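Local structure of endonuclease V isoform X2 (Ciona intestinalis, 6OZI) at residues H50-S55 with T72-L77; V54-V59 with N233-K238; G172-I177 with K188-A193; K198-S203 with R224-I229. The protein probably cleaves inosine-containing nucleic acid strands in a metal-dependent reaction, as an endonuclease V of the RNase H-like superfamily. The protein carries 1 engineered substitution. One frame throughout, in Å; residues are numbered along the deposited sequence.

Contact 1 (H50-S55 with T72-L77); sequences HELAVS and TTKVKL. With K (potassium ion), chain E.
Ala53 and Val75 form a hydrogen-bonded antiparallel pair in the β-hairpin of strands 52-61 and 67-76, at one edge of the central sheet of this RNase H-like fold. Val75 N gives a nearly straight bond to Ala53 O (2.9 Å, 174° at the hydrogen), while the return bond from Ala53 N to Val75 O is more bent. Two residues further on, Ser55 and Thr73 exchange a second pair, Ser55 N to Thr73 O and Thr73 N to Ser55 O. Both carbonyls also receive a CA-H contact, Thr73 O from Val54 CA at 3.2 Å and Ser55 O from Thr72 CA at 3.0 Å. On the other side of strand 52-61, Val54 bonds Ser44 of strand 37-45, and Leu52 bonds Ser46 just beyond it.

The hydroxyls of Ser55 and Thr73 share a face of the sheet, and each is hydrogen-bonded to Glu97 OE2 of helix 86-104; Thr73 OG1 additionally accepts a proton from a water. Ala53 CB, on that face, touches both Val75 CG2 and Leu77 CG (3.6 Å to the latter). On the face of Leu52 and Val54, the Lys74 chain starts anti to its backbone N (chi1 -179°), and its CE meets Leu52 CD1 with the two side chains crossing at about a right angle. Within strand 67-76, Thr72 O also binds a potassium ion, 2.8 Å away, joined by Asn71 OD1 and three waters.

Contact 2 (V54-V59 with N233-K238); sequences VSCMVV and NKWSRK. Engineered in segment 233-238: Asn233 (natural residue Asp).
Ser236, whose CB packs against Cys56 CB at 3.6 Å, keeps its hydroxyl within its own helix: OG lies 2.9 Å from Asn233 O, and the carbonyl of Ala232 is a second acceptor for the same proton. Asn233 O also accepts the helical bond from Arg237 N (3.0 Å). With OG between the backbone N and the carbonyl carbon (chi1 67°), the small Ser236 side chain turns its carbon, and not its oxygen, to the strand. This is consistent with the close approach of helix 227-243: the axes of the two segments come to 7.2 Å at 149°.

Val54, Cys56 and Val58 all point toward the helix. Val54 CG1 rests near Ser236 O, and Cys56 SG lies 3.8 Å from Trp235 CB. The sulfur is also at the edge of the indole, 5.4 Å from the centroid of the Trp235 five-membered ring, a sulfur-aromatic contact. Val58 CG1 meets the same edge in the plane of the ring, 3.9 Å from Trp235 CD1. Lys234 CE lies 3.5 Å above one face, toward its rim.

Away from the strand, engineered Asn233 (naturally Asp), bonded through ND2 to Asp42 OD2, packs on a phosphate, as does Lys234 from the flank. No hydrogen bond joins helix and strand here, which implies apolar and sulfur cohesion, with Ser236 OG satisfied within the helix and Trp235 NE1 by Gln67 OE1 of strand 67-76.

Contact 3 (G172-I177 with K188-A193); sequences GNELDI and KAVLYA
Leu175 and Ala189 make the hydrogen-bonded antiparallel pair near the open end of the β-hairpin of strands 174-179 and 184-190. Leu175 N bonds Ala189 O at 2.9 Å, and Ala189 N returns to Leu175 O at 2.8 Å. Beyond the strand end the pairing is weaker: Leu191 N reaches Asn173 O through a bent bond, and the Asn173 amide answers with a weak ND2 bond of 3.4 Å to Leu191 O. Asn173 CG sits between its backbone N and carbonyl carbon (chi1 68°), which carries the amide across to segment 188-193, where ND2 also meets the edge of the Tyr192 ring.

Charge pairing is confined to one face. Asp176 and Lys188 run side by side in the same direction, and the lysine, bent at its last torsion (chi4 81°), brings NZ to Asp176 OD1 in a salt bridge modelled very short, at 2.5 Å. Glu174 stretches along the same face, its CG against Val190 CG1 at 3.9 Å. The approach of its carboxylate to the Tyr192 hydroxyl is too close to be trusted in detail.

Apolar contacts gather on the other face, where Ile177 CD1 lies 4.1 Å from Ala189 CB and Leu175 CB is at a similar distance.

That face is packed under helix 157-169, through Leu175 on Phe164 and Leu167. Tyr192 and Lys188 instead touch helix 210-219, and strand 200-206 pairs with the far side of strand 184-190, leaving 174-179 outermost within the chain.

Contact 4 (K198-S203 with R224-I229); sequences KPIFVS and RIPEPI. With nucleotides of chain D.
The guanidinium of Arg224 is sandwiched between Ile200 CG2, 3.5 Å above one face, and Lys198 CD, 3.8 Å above the other, both toward the rim. Its edge is occupied by carbonyls: Lys198 O lies in the guanidinium plane and accepts from Arg224 NE at 3.1 Å, while Pro199 O, slightly tilted from that plane, accepts from Arg224 NH2 (154° at the hydrogen). Lys145 O is a further acceptor for NH2. In this RNase H-like fold the arrangement ties the entry of interior strand 200-206 to the turn leading into helix 227-243, at whose N-cap position Pro226 stands.

The extended chain from CG to NE, with CG anti to the backbone N (chi1 -177°), carries the guanidinium across to the Lys198 and Pro199 carbonyls while the backbone stays beside the nucleic acid. The bonds to the two carbonyls and the cover on both faces should fix the rotation of the group.

Backbone nitrogens then hold successive phosphates of chain D. Lys198 N bonds DG13 OP1 at 2.9 Å and Arg224 N bonds DA12 OP1 at the same length. Lys198 NZ reaches DC14 OP2 only weakly. The guanidinium, unlike the backbone N of Arg224, probably acts in the second shell: it holds the Lys198-Pro199 backbone, although Arg224 CD approaches DG13 OP2. Deeper in the contact, beneath helix 210-219, Ile200 CD1 touches Pro226 CD at 4.1 Å.

From the N terminus, contact 1 closes first, a short loop of 16 residues between edge strand 67-76 and its neighbour 52-61. Contact 2 starts from the same strand, sharing Val54 and Ser55, but closes only at the C-terminal helix 227-243, 173 residues later. Contacts 3 and 4 are both nested in that long loop and follow in series: 172-177 with 188-193 forms the hairpin at the other edge of the sheet, and 198-203 with 224-229 ties the next strand to the start of helix 227-243. Contacts 3 and 4 adjoin through strands 184-190 and 200-206, whereas contacts 1 and 3 lie about 34 Å apart between centres, on opposite sides of the chain's centre.

Contact 1 (H50-S55 with T72-L77)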
# COMPACT_ATOMS: atom_id res chain seq x y z
N HIS A 50 -2.29 -20.77 3.25
CA HIS A 50 -2.14 -20.95 1.81
C HIS A 50 -3.45 -21.32 1.13
O HIS A 50 -3.69 -20.93 -0.02
CB HIS A 50 -1.08 -22.00 1.52
CG HIS A 50 0.32 -21.49 1.63
ND1 HIS A 50 1.18 -21.45 0.56
CD2 HIS A 50 1.00 -20.99 2.69
CE1 HIS A 50 2.34 -20.95 0.95
NE2 HIS A 50 2.26 -20.66 2.24
N GLU A 51 -4.31 -22.07 1.81
CA GLU A 51 -5.57 -22.49 1.20
C GLU A 51 -6.52 -21.32 1.00
O GLU A 51 -7.29 -21.31 0.03
CB GLU A 51 -6.23 -23.55 2.09
CG GLU A 51 -6.85 -22.97 3.37
CD GLU A 51 -5.84 -22.63 4.46
OE1 GLU A 51 -4.62 -22.83 4.24
OE2 GLU A 51 -6.26 -22.14 5.52
N LEU A 52 -6.47 -20.33 1.88
CA LEU A 52 -7.48 -19.28 1.93
C LEU A 52 -7.32 -18.30 0.78
O LEU A 52 -6.24 -17.71 0.60
CB LEU A 52 -7.39 -18.57 3.28
CG LEU A 52 -8.09 -17.23 3.41
CD1 LEU A 52 -9.59 -17.46 3.29
CD2 LEU A 52 -7.75 -16.59 4.75
N ALA A 53 -8.38 -18.11 -0.00
CA ALA A 53 -8.36 -17.13 -1.07
C ALA A 53 -9.75 -16.52 -1.21
O ALA A 53 -10.72 -17.01 -0.63
CB ALA A 53 -7.90 -17.75 -2.40
N VAL A 54 -9.84 -15.44 -1.97
CA VAL A 54 -11.10 -14.75 -2.23
C VAL A 54 -11.13 -14.36 -3.70
O VAL A 54 -10.22 -13.68 -4.18
CB VAL A 54 -11.28 -13.51 -1.35
CG1 VAL A 54 -12.50 -12.72 -1.78
CG2 VAL A 54 -11.37 -13.89 0.12
N SER A 55 -12.15 -14.79 -4.43
CA SER A 55 -12.39 -14.32 -5.78
C SER A 55 -13.34 -13.13 -5.75
O SER A 55 -14.07 -12.91 -4.79
CB SER A 55 -12.95 -15.43 -6.66
OG SER A 55 -14.26 -15.80 -6.27
N THR A 72 -17.80 -11.11 -3.92
CA THR A 72 -16.58 -11.81 -3.53
C THR A 72 -16.96 -13.17 -2.97
O THR A 72 -18.03 -13.34 -2.40
CB THR A 72 -15.77 -11.04 -2.48
OG1 THR A 72 -16.55 -10.89 -1.28
CG2 THR A 72 -15.39 -9.66 -2.99
N THR A 73 -16.06 -14.15 -3.12
CA THR A 73 -16.32 -15.51 -2.68
C THR A 73 -15.08 -16.08 -2.03
O THR A 73 -14.00 -16.05 -2.62
CB THR A 73 -16.73 -16.40 -3.86
OG1 THR A 73 -17.76 -15.76 -4.62
CG2 THR A 73 -17.25 -17.74 -3.36
N LYS A 74 -15.22 -16.59 -0.81
CA LYS A 74 -14.14 -17.34 -0.20
C LYS A 74 -13.96 -18.65 -0.95
O LYS A 74 -14.90 -19.44 -1.08
CB LYS A 74 -14.43 -17.59 1.28
CG LYS A 74 -13.34 -18.36 2.01
CD LYS A 74 -13.77 -18.67 3.44
CE LYS A 74 -12.78 -19.59 4.14
NZ LYS A 74 -12.61 -20.86 3.39
N VAL A 75 -12.75 -18.88 -1.45
CA VAL A 75 -12.45 -20.01 -2.32
C VAL A 75 -11.15 -20.66 -1.86
O VAL A 75 -10.32 -20.04 -1.18
CB VAL A 75 -12.33 -19.62 -3.80
CG1 VAL A 75 -13.62 -18.98 -4.29
CG2 VAL A 75 -11.15 -18.70 -4.01
N LYS A 76 -11.01 -21.94 -2.19
CA LYS A 76 -9.77 -22.67 -2.02
C LYS A 76 -9.14 -22.86 -3.39
O LYS A 76 -9.75 -23.48 -4.28
CB LYS A 76 -10.02 -24.01 -1.33
CG LYS A 76 -10.34 -23.87 0.16
CD LYS A 76 -11.02 -25.12 0.74
CE LYS A 76 -10.24 -26.40 0.44
NZ LYS A 76 -10.94 -27.60 0.96
N LEU A 77 -7.94 -22.31 -3.58
CA LEU A 77 -7.28 -22.37 -4.88
C LEU A 77 -6.70 -23.77 -5.10
O LEU A 77 -6.23 -24.41 -4.16
CB LEU A 77 -6.19 -21.31 -4.97
CG LEU A 77 -6.71 -19.87 -5.08
CD1 LEU A 77 -5.58 -18.85 -5.10
CD2 LEU A 77 -7.61 -19.69 -6.30
K K E . -20.65 -13.09 -1.51
O HOH W 1 -19.11 -12.06 0.47
O HOH W 2 -20.10 -9.96 -1.70
O HOH W 3 -20.16 -15.72 -3.12

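Contact 2 (V54-V59 with N233-K238)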
# COMPACT_ATOMS: atom_id res chain seq x y z
N VAL A 54 -9.84 -15.44 -1.97
CA VAL A 54 -11.10 -14.75 -2.23
C VAL A 54 -11.13 -14.36 -3.70
O VAL A 54 -10.22 -13.68 -4.18
CB VAL A 54 -11.28 -13.51 -1.35
CG1 VAL A 54 -12.50 -12.72 -1.78
CG2 VAL A 54 -11.37 -13.89 0.12
N SER A 55 -12.15 -14.79 -4.43
CA SER A 55 -12.39 -14.32 -5.78
C SER A 55 -13.34 -13.13 -5.75
O SER A 55 -14.07 -12.91 -4.79
CB SER A 55 -12.95 -15.43 -6.66
OG SER A 55 -14.26 -15.80 -6.27
N CYS A 56 -13.31 -12.34 -6.82
CA CYS A 56 -14.21 -11.20 -6.95
C CYS A 56 -14.56 -11.00 -8.42
O CYS A 56 -13.69 -11.06 -9.29
CB CYS A 56 -13.61 -9.91 -6.39
SG CYS A 56 -14.64 -8.42 -6.65
N MET A 57 -15.84 -10.75 -8.68
CA MET A 57 -16.30 -10.38 -10.01
C MET A 57 -17.07 -9.07 -9.88
O MET A 57 -17.87 -8.91 -8.95
CB MET A 57 -17.16 -11.48 -10.64
CG MET A 57 -17.76 -11.10 -11.99
SD MET A 57 -18.38 -12.53 -12.94
CE MET A 57 -16.85 -13.35 -13.43
N VAL A 58 -16.80 -8.14 -10.79
CA VAL A 58 -17.44 -6.83 -10.79
C VAL A 58 -18.02 -6.59 -12.18
O VAL A 58 -17.59 -7.18 -13.17
CB VAL A 58 -16.47 -5.69 -10.43
CG1 VAL A 58 -15.99 -5.81 -8.99
CG2 VAL A 58 -15.28 -5.70 -11.39
N VAL A 59 -19.04 -5.73 -12.23
CA VAL A 59 -19.56 -5.23 -13.49
C VAL A 59 -19.68 -3.71 -13.37
O VAL A 59 -20.32 -3.20 -12.44
CB VAL A 59 -20.93 -5.84 -13.86
CG1 VAL A 59 -21.37 -5.32 -15.22
CG2 VAL A 59 -20.86 -7.35 -13.88
N ASN A 233 -9.67 -6.28 -8.22
CA ASN A 233 -8.50 -6.46 -7.38
C ASN A 233 -8.72 -5.87 -5.99
O ASN A 233 -8.44 -6.53 -4.97
CB ASN A 233 -7.29 -5.82 -8.07
CG ASN A 233 -6.01 -5.88 -7.24
OD1 ASN A 233 -5.50 -4.85 -6.81
ND2 ASN A 233 -5.51 -7.09 -7.00
N LYS A 234 -9.29 -4.67 -5.92
CA LYS A 234 -9.48 -4.03 -4.63
C LYS A 234 -10.42 -4.84 -3.74
O LYS A 234 -10.06 -5.20 -2.61
CB LYS A 234 -9.99 -2.60 -4.79
CG LYS A 234 -10.32 -1.95 -3.44
CD LYS A 234 -10.78 -0.49 -3.54
CE LYS A 234 -12.02 -0.33 -4.38
NZ LYS A 234 -12.36 1.12 -4.51
N TRP A 235 -11.62 -5.16 -4.23
CA TRP A 235 -12.60 -5.81 -3.36
C TRP A 235 -12.16 -7.22 -2.98
O TRP A 235 -12.38 -7.66 -1.83
CB TRP A 235 -13.98 -5.83 -4.01
CG TRP A 235 -14.52 -4.46 -4.42
CD1 TRP A 235 -14.94 -4.10 -5.67
CD2 TRP A 235 -14.66 -3.29 -3.60
NE1 TRP A 235 -15.35 -2.79 -5.67
CE2 TRP A 235 -15.18 -2.27 -4.41
CE3 TRP A 235 -14.40 -3.01 -2.25
CZ2 TRP A 235 -15.45 -0.99 -3.93
CZ3 TRP A 235 -14.67 -1.73 -1.77
CH2 TRP A 235 -15.19 -0.74 -2.61
N SER A 236 -11.53 -7.96 -3.91
CA SER A 236 -11.02 -9.28 -3.53
C SER A 236 -10.01 -9.16 -2.40
O SER A 236 -10.09 -9.91 -1.40
CB SER A 236 -10.42 -9.99 -4.74
OG SER A 236 -9.24 -9.34 -5.18
N ARG A 237 -9.08 -8.20 -2.51
CA ARG A 237 -8.04 -8.05 -1.49
C ARG A 237 -8.63 -7.64 -0.14
O ARG A 237 -8.27 -8.19 0.91
CB ARG A 237 -7.02 -7.00 -1.91
CG ARG A 237 -5.90 -6.82 -0.89
CD ARG A 237 -5.04 -5.58 -1.15
NE ARG A 237 -4.56 -5.45 -2.52
CZ ARG A 237 -4.96 -4.46 -3.33
NH1 ARG A 237 -5.82 -3.54 -2.88
NH2 ARG A 237 -4.50 -4.38 -4.57
N LYS A 238 -9.54 -6.67 -0.16
CA LYS A 238 -10.13 -6.16 1.07
C LYS A 238 -10.88 -7.27 1.80
O LYS A 238 -10.71 -7.45 3.02
CB LYS A 238 -11.04 -4.98 0.76
CG LYS A 238 -11.84 -4.45 1.94
CD LYS A 238 -12.71 -3.28 1.51
CE LYS A 238 -13.62 -2.81 2.64
NZ LYS A 238 -14.39 -1.59 2.26

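Contact 3 (G172-I177 with K188-A193)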
# COMPACT_ATOMS: atom_id res chain seq x y z
N GLY A 172 4.40 8.72 -29.62
CA GLY A 172 3.49 7.60 -29.70
C GLY A 172 3.08 7.11 -28.33
O GLY A 172 3.68 7.45 -27.31
N ASN A 173 2.01 6.31 -28.31
CA ASN A 173 1.55 5.72 -27.06
C ASN A 173 1.15 4.26 -27.19
O ASN A 173 0.70 3.67 -26.20
CB ASN A 173 0.36 6.53 -26.49
CG ASN A 173 -0.90 6.41 -27.34
OD1 ASN A 173 -0.84 6.37 -28.56
ND2 ASN A 173 -2.06 6.38 -26.68
N GLU A 174 1.34 3.64 -28.36
CA GLU A 174 1.00 2.24 -28.60
C GLU A 174 2.12 1.59 -29.41
O GLU A 174 2.58 2.17 -30.40
CB GLU A 174 -0.32 2.12 -29.36
CG GLU A 174 -1.53 2.52 -28.55
CD GLU A 174 -2.81 2.50 -29.36
OE1 GLU A 174 -2.77 2.86 -30.55
OE2 GLU A 174 -3.86 2.13 -28.81
N LEU A 175 2.55 0.41 -28.99
CA LEU A 175 3.65 -0.31 -29.63
C LEU A 175 3.25 -1.76 -29.81
O LEU A 175 2.92 -2.44 -28.83
CB LEU A 175 4.92 -0.21 -28.79
CG LEU A 175 6.10 -1.03 -29.32
CD1 LEU A 175 6.65 -0.35 -30.57
CD2 LEU A 175 7.18 -1.24 -28.28
N ASP A 176 3.31 -2.26 -31.04
CA ASP A 176 3.03 -3.67 -31.27
C ASP A 176 4.16 -4.52 -30.71
O ASP A 176 5.34 -4.24 -30.94
CB ASP A 176 2.84 -3.97 -32.76
CG ASP A 176 1.61 -3.32 -33.34
OD1 ASP A 176 0.49 -3.67 -32.89
OD2 ASP A 176 1.74 -2.50 -34.27
N ILE A 177 3.80 -5.57 -29.97
CA ILE A 177 4.75 -6.56 -29.49
C ILE A 177 4.67 -7.75 -30.44
O ILE A 177 3.58 -8.26 -30.72
CB ILE A 177 4.45 -6.96 -28.04
CG1 ILE A 177 4.76 -5.79 -27.11
CG2 ILE A 177 5.23 -8.20 -27.64
CD1 ILE A 177 4.21 -5.95 -25.70
N LYS A 188 -0.20 -5.44 -27.54
CA LYS A 188 0.01 -4.02 -27.75
C LYS A 188 0.41 -3.42 -26.41
O LYS A 188 -0.31 -3.56 -25.42
CB LYS A 188 -1.26 -3.37 -28.30
CG LYS A 188 -1.03 -2.28 -29.32
CD LYS A 188 -2.26 -2.15 -30.20
CE LYS A 188 -1.99 -1.28 -31.43
NZ LYS A 188 -1.31 -2.04 -32.50
N ALA A 189 1.60 -2.81 -26.36
CA ALA A 189 2.02 -2.02 -25.21
C ALA A 189 1.38 -0.64 -25.31
O ALA A 189 1.60 0.07 -26.29
CB ALA A 189 3.54 -1.91 -25.17
N VAL A 190 0.57 -0.27 -24.32
CA VAL A 190 -0.22 0.94 -24.42
C VAL A 190 -0.01 1.81 -23.19
O VAL A 190 0.37 1.34 -22.11
CB VAL A 190 -1.73 0.64 -24.59
CG1 VAL A 190 -1.96 -0.21 -25.84
CG2 VAL A 190 -2.31 -0.02 -23.35
N LEU A 191 -0.26 3.10 -23.38
CA LEU A 191 -0.16 4.11 -22.33
C LEU A 191 -1.29 5.10 -22.57
O LEU A 191 -1.15 6.02 -23.39
CB LEU A 191 1.22 4.77 -22.37
CG LEU A 191 1.73 5.53 -21.16
CD1 LEU A 191 3.20 5.83 -21.38
CD2 LEU A 191 0.95 6.83 -20.95
N TYR A 192 -2.38 4.95 -21.83
CA TYR A 192 -3.56 5.78 -22.03
C TYR A 192 -3.80 6.77 -20.91
O TYR A 192 -4.30 7.86 -21.17
CB TYR A 192 -4.81 4.90 -22.19
CG TYR A 192 -4.79 4.02 -23.42
CD1 TYR A 192 -4.29 4.49 -24.62
CD2 TYR A 192 -5.25 2.71 -23.37
CE1 TYR A 192 -4.27 3.69 -25.75
CE2 TYR A 192 -5.23 1.90 -24.49
CZ TYR A 192 -4.74 2.39 -25.68
OH TYR A 192 -4.72 1.59 -26.79
N ALA A 193 -3.41 6.44 -19.69
CA ALA A 193 -3.68 7.30 -18.55
C ALA A 193 -2.71 8.47 -18.51
O ALA A 193 -1.55 8.34 -18.91
CB ALA A 193 -3.58 6.50 -17.26

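Contact 4 (K198-S203 with R224-I229)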
# COMPACT_ATOMS: atom_id res chain seq x y z
N LYS A 198 4.70 4.06 -17.47
CA LYS A 198 4.87 2.61 -17.55
C LYS A 198 3.74 2.01 -18.37
O LYS A 198 2.57 2.12 -17.98
CB LYS A 198 4.90 2.01 -16.16
CG LYS A 198 5.51 0.63 -16.08
CD LYS A 198 5.75 0.23 -14.62
CE LYS A 198 6.15 -1.24 -14.49
NZ LYS A 198 7.52 -1.50 -15.01
N PRO A 199 4.02 1.36 -19.50
CA PRO A 199 2.94 0.81 -20.31
C PRO A 199 2.30 -0.40 -19.65
O PRO A 199 2.86 -1.02 -18.74
CB PRO A 199 3.65 0.41 -21.61
CG PRO A 199 5.07 0.14 -21.18
CD PRO A 199 5.35 1.13 -20.09
N ILE A 200 1.07 -0.70 -20.08
CA ILE A 200 0.44 -1.98 -19.79
C ILE A 200 0.30 -2.72 -21.11
O ILE A 200 0.42 -2.14 -22.19
CB ILE A 200 -0.93 -1.84 -19.09
CG1 ILE A 200 -1.94 -1.13 -20.00
CG2 ILE A 200 -0.79 -1.13 -17.74
CD1 ILE A 200 -3.29 -0.91 -19.36
N PHE A 201 0.05 -4.02 -21.03
CA PHE A 201 0.16 -4.89 -22.19
C PHE A 201 -1.18 -5.56 -22.45
O PHE A 201 -1.63 -6.40 -21.67
CB PHE A 201 1.28 -5.90 -21.98
CG PHE A 201 2.56 -5.25 -21.53
CD1 PHE A 201 3.38 -4.61 -22.45
CD2 PHE A 201 2.89 -5.21 -20.18
CE1 PHE A 201 4.54 -4.00 -22.03
CE2 PHE A 201 4.05 -4.58 -19.76
CZ PHE A 201 4.88 -3.97 -20.69
N VAL A 202 -1.81 -5.18 -23.55
CA VAL A 202 -3.15 -5.64 -23.91
C VAL A 202 -3.02 -6.69 -24.99
O VAL A 202 -2.34 -6.48 -26.00
CB VAL A 202 -4.01 -4.46 -24.39
CG1 VAL A 202 -5.41 -4.95 -24.81
CG2 VAL A 202 -4.09 -3.39 -23.33
N SER A 203 -3.66 -7.83 -24.79
CA SER A 203 -3.73 -8.85 -25.82
C SER A 203 -5.18 -9.28 -25.97
O SER A 203 -5.99 -9.13 -25.05
CB SER A 203 -2.82 -10.06 -25.53
OG SER A 203 -3.02 -10.57 -24.22
N ARG A 224 -3.75 4.23 -14.53
CA ARG A 224 -3.02 3.22 -15.29
C ARG A 224 -3.77 1.89 -15.33
O ARG A 224 -3.87 1.25 -16.39
CB ARG A 224 -1.62 3.01 -14.70
CG ARG A 224 -0.76 2.02 -15.47
CD ARG A 224 0.60 1.79 -14.80
NE ARG A 224 1.40 0.78 -15.48
CZ ARG A 224 1.65 -0.44 -15.01
NH1 ARG A 224 1.16 -0.81 -13.84
NH2 ARG A 224 2.39 -1.29 -15.70
N ILE A 225 -4.30 1.45 -14.19
CA ILE A 225 -5.02 0.19 -14.10
C ILE A 225 -6.48 0.46 -14.48
O ILE A 225 -7.18 1.17 -13.75
CB ILE A 225 -4.93 -0.41 -12.70
CG1 ILE A 225 -3.47 -0.46 -12.23
CG2 ILE A 225 -5.55 -1.79 -12.68
CD1 ILE A 225 -2.55 -1.21 -13.15
N PRO A 226 -6.98 -0.11 -15.58
CA PRO A 226 -8.37 0.13 -15.98
C PRO A 226 -9.35 -0.19 -14.86
O PRO A 226 -9.14 -1.11 -14.06
CB PRO A 226 -8.56 -0.79 -17.19
CG PRO A 226 -7.19 -0.95 -17.75
CD PRO A 226 -6.27 -0.97 -16.55
N GLU A 227 -10.45 0.56 -14.84
CA GLU A 227 -11.39 0.53 -13.71
C GLU A 227 -11.90 -0.86 -13.34
O GLU A 227 -11.92 -1.17 -12.14
CB GLU A 227 -12.55 1.49 -14.01
CG GLU A 227 -12.15 2.96 -14.02
CD GLU A 227 -11.58 3.42 -12.68
OE1 GLU A 227 -12.34 3.52 -11.70
OE2 GLU A 227 -10.36 3.68 -12.62
N PRO A 228 -12.35 -1.72 -14.27
CA PRO A 228 -12.87 -3.03 -13.82
C PRO A 228 -11.81 -3.89 -13.14
O PRO A 228 -12.08 -4.55 -12.13
CB PRO A 228 -13.37 -3.67 -15.12
CG PRO A 228 -13.54 -2.53 -16.08
CD PRO A 228 -12.47 -1.56 -15.73
N ILE A 229 -10.59 -3.87 -13.67
CA ILE A 229 -9.48 -4.57 -13.03
C ILE A 229 -9.21 -3.98 -11.65
O ILE A 229 -9.08 -4.70 -10.66
CB ILE A 229 -8.23 -4.50 -13.92
CG1 ILE A 229 -8.48 -5.29 -15.21
CG2 ILE A 229 -7.01 -4.98 -13.17
CD1 ILE A 229 -7.44 -5.08 -16.24
P DG D 13 4.03 4.93 -13.59
OP1 DG D 13 4.65 5.35 -14.86
OP2 DG D 13 3.04 3.83 -13.56
O5' DG D 13 5.19 4.51 -12.60
C5' DG D 13 6.35 5.31 -12.49
C4' DG D 13 7.29 4.69 -11.49
O4' DG D 13 6.61 4.52 -10.23
C3' DG D 13 7.78 3.29 -11.88
O3' DG D 13 9.13 3.34 -12.23
C2' DG D 13 7.56 2.44 -10.63
C1' DG D 13 7.22 3.46 -9.56
N9 DG D 13 6.32 2.93 -8.55
C8 DG D 13 4.99 2.62 -8.68
N7 DG D 13 4.47 2.12 -7.59
C5 DG D 13 5.53 2.09 -6.69
C6 DG D 13 5.59 1.64 -5.35
O6 DG D 13 4.68 1.17 -4.65
N1 DG D 13 6.87 1.79 -4.82
C2 DG D 13 7.95 2.29 -5.50
N2 DG D 13 9.11 2.36 -4.82
N3 DG D 13 7.91 2.71 -6.75
C4 DG D 13 6.68 2.58 -7.28
P DA D 12 -1.75 5.60 -11.66
OP1 DA D 12 -2.11 6.09 -13.01
OP2 DA D 12 -1.99 4.19 -11.28
O5' DA D 12 -0.21 5.92 -11.38
C5' DA D 12 0.36 7.12 -11.89
C4' DA D 12 1.78 7.27 -11.40
O4' DA D 12 1.77 7.46 -9.97
C3' DA D 12 2.68 6.06 -11.64
O3' DA D 12 3.35 6.20 -12.88
C2' DA D 12 3.65 6.13 -10.47
C1' DA D 12 2.80 6.71 -9.36
N9 DA D 12 2.20 5.70 -8.50
C8 DA D 12 1.06 4.99 -8.72
N7 DA D 12 0.77 4.14 -7.77
C5 DA D 12 1.80 4.29 -6.87
C6 DA D 12 2.09 3.67 -5.64
N6 DA D 12 1.32 2.74 -5.08
N1 DA D 12 3.21 4.06 -5.00
C2 DA D 12 3.98 5.01 -5.56
N3 DA D 12 3.81 5.66 -6.70
C4 DA D 12 2.70 5.25 -7.31
P DC D 14 9.86 2.00 -12.74
OP1 DC D 14 11.03 2.46 -13.52
OP2 DC D 14 8.85 1.06 -13.30
O5' DC D 14 10.37 1.31 -11.41
C5' DC D 14 11.53 1.78 -10.78
C4' DC D 14 11.78 0.97 -9.53
O4' DC D 14 10.59 0.99 -8.73
C3' DC D 14 12.05 -0.50 -9.79
O3' DC D 14 13.45 -0.74 -9.85
C2' DC D 14 11.41 -1.22 -8.60
C1' DC D 14 10.60 -0.14 -7.90
N1 DC D 14 9.20 -0.55 -7.63
C2 DC D 14 8.92 -1.13 -6.40
O2 DC D 14 9.85 -1.25 -5.59
N3 DC D 14 7.66 -1.52 -6.12
C4 DC D 14 6.70 -1.36 -7.04
N4 DC D 14 5.46 -1.77 -6.73
C5 DC D 14 6.97 -0.78 -8.32
C6 DC D 14 8.23 -0.39 -8.57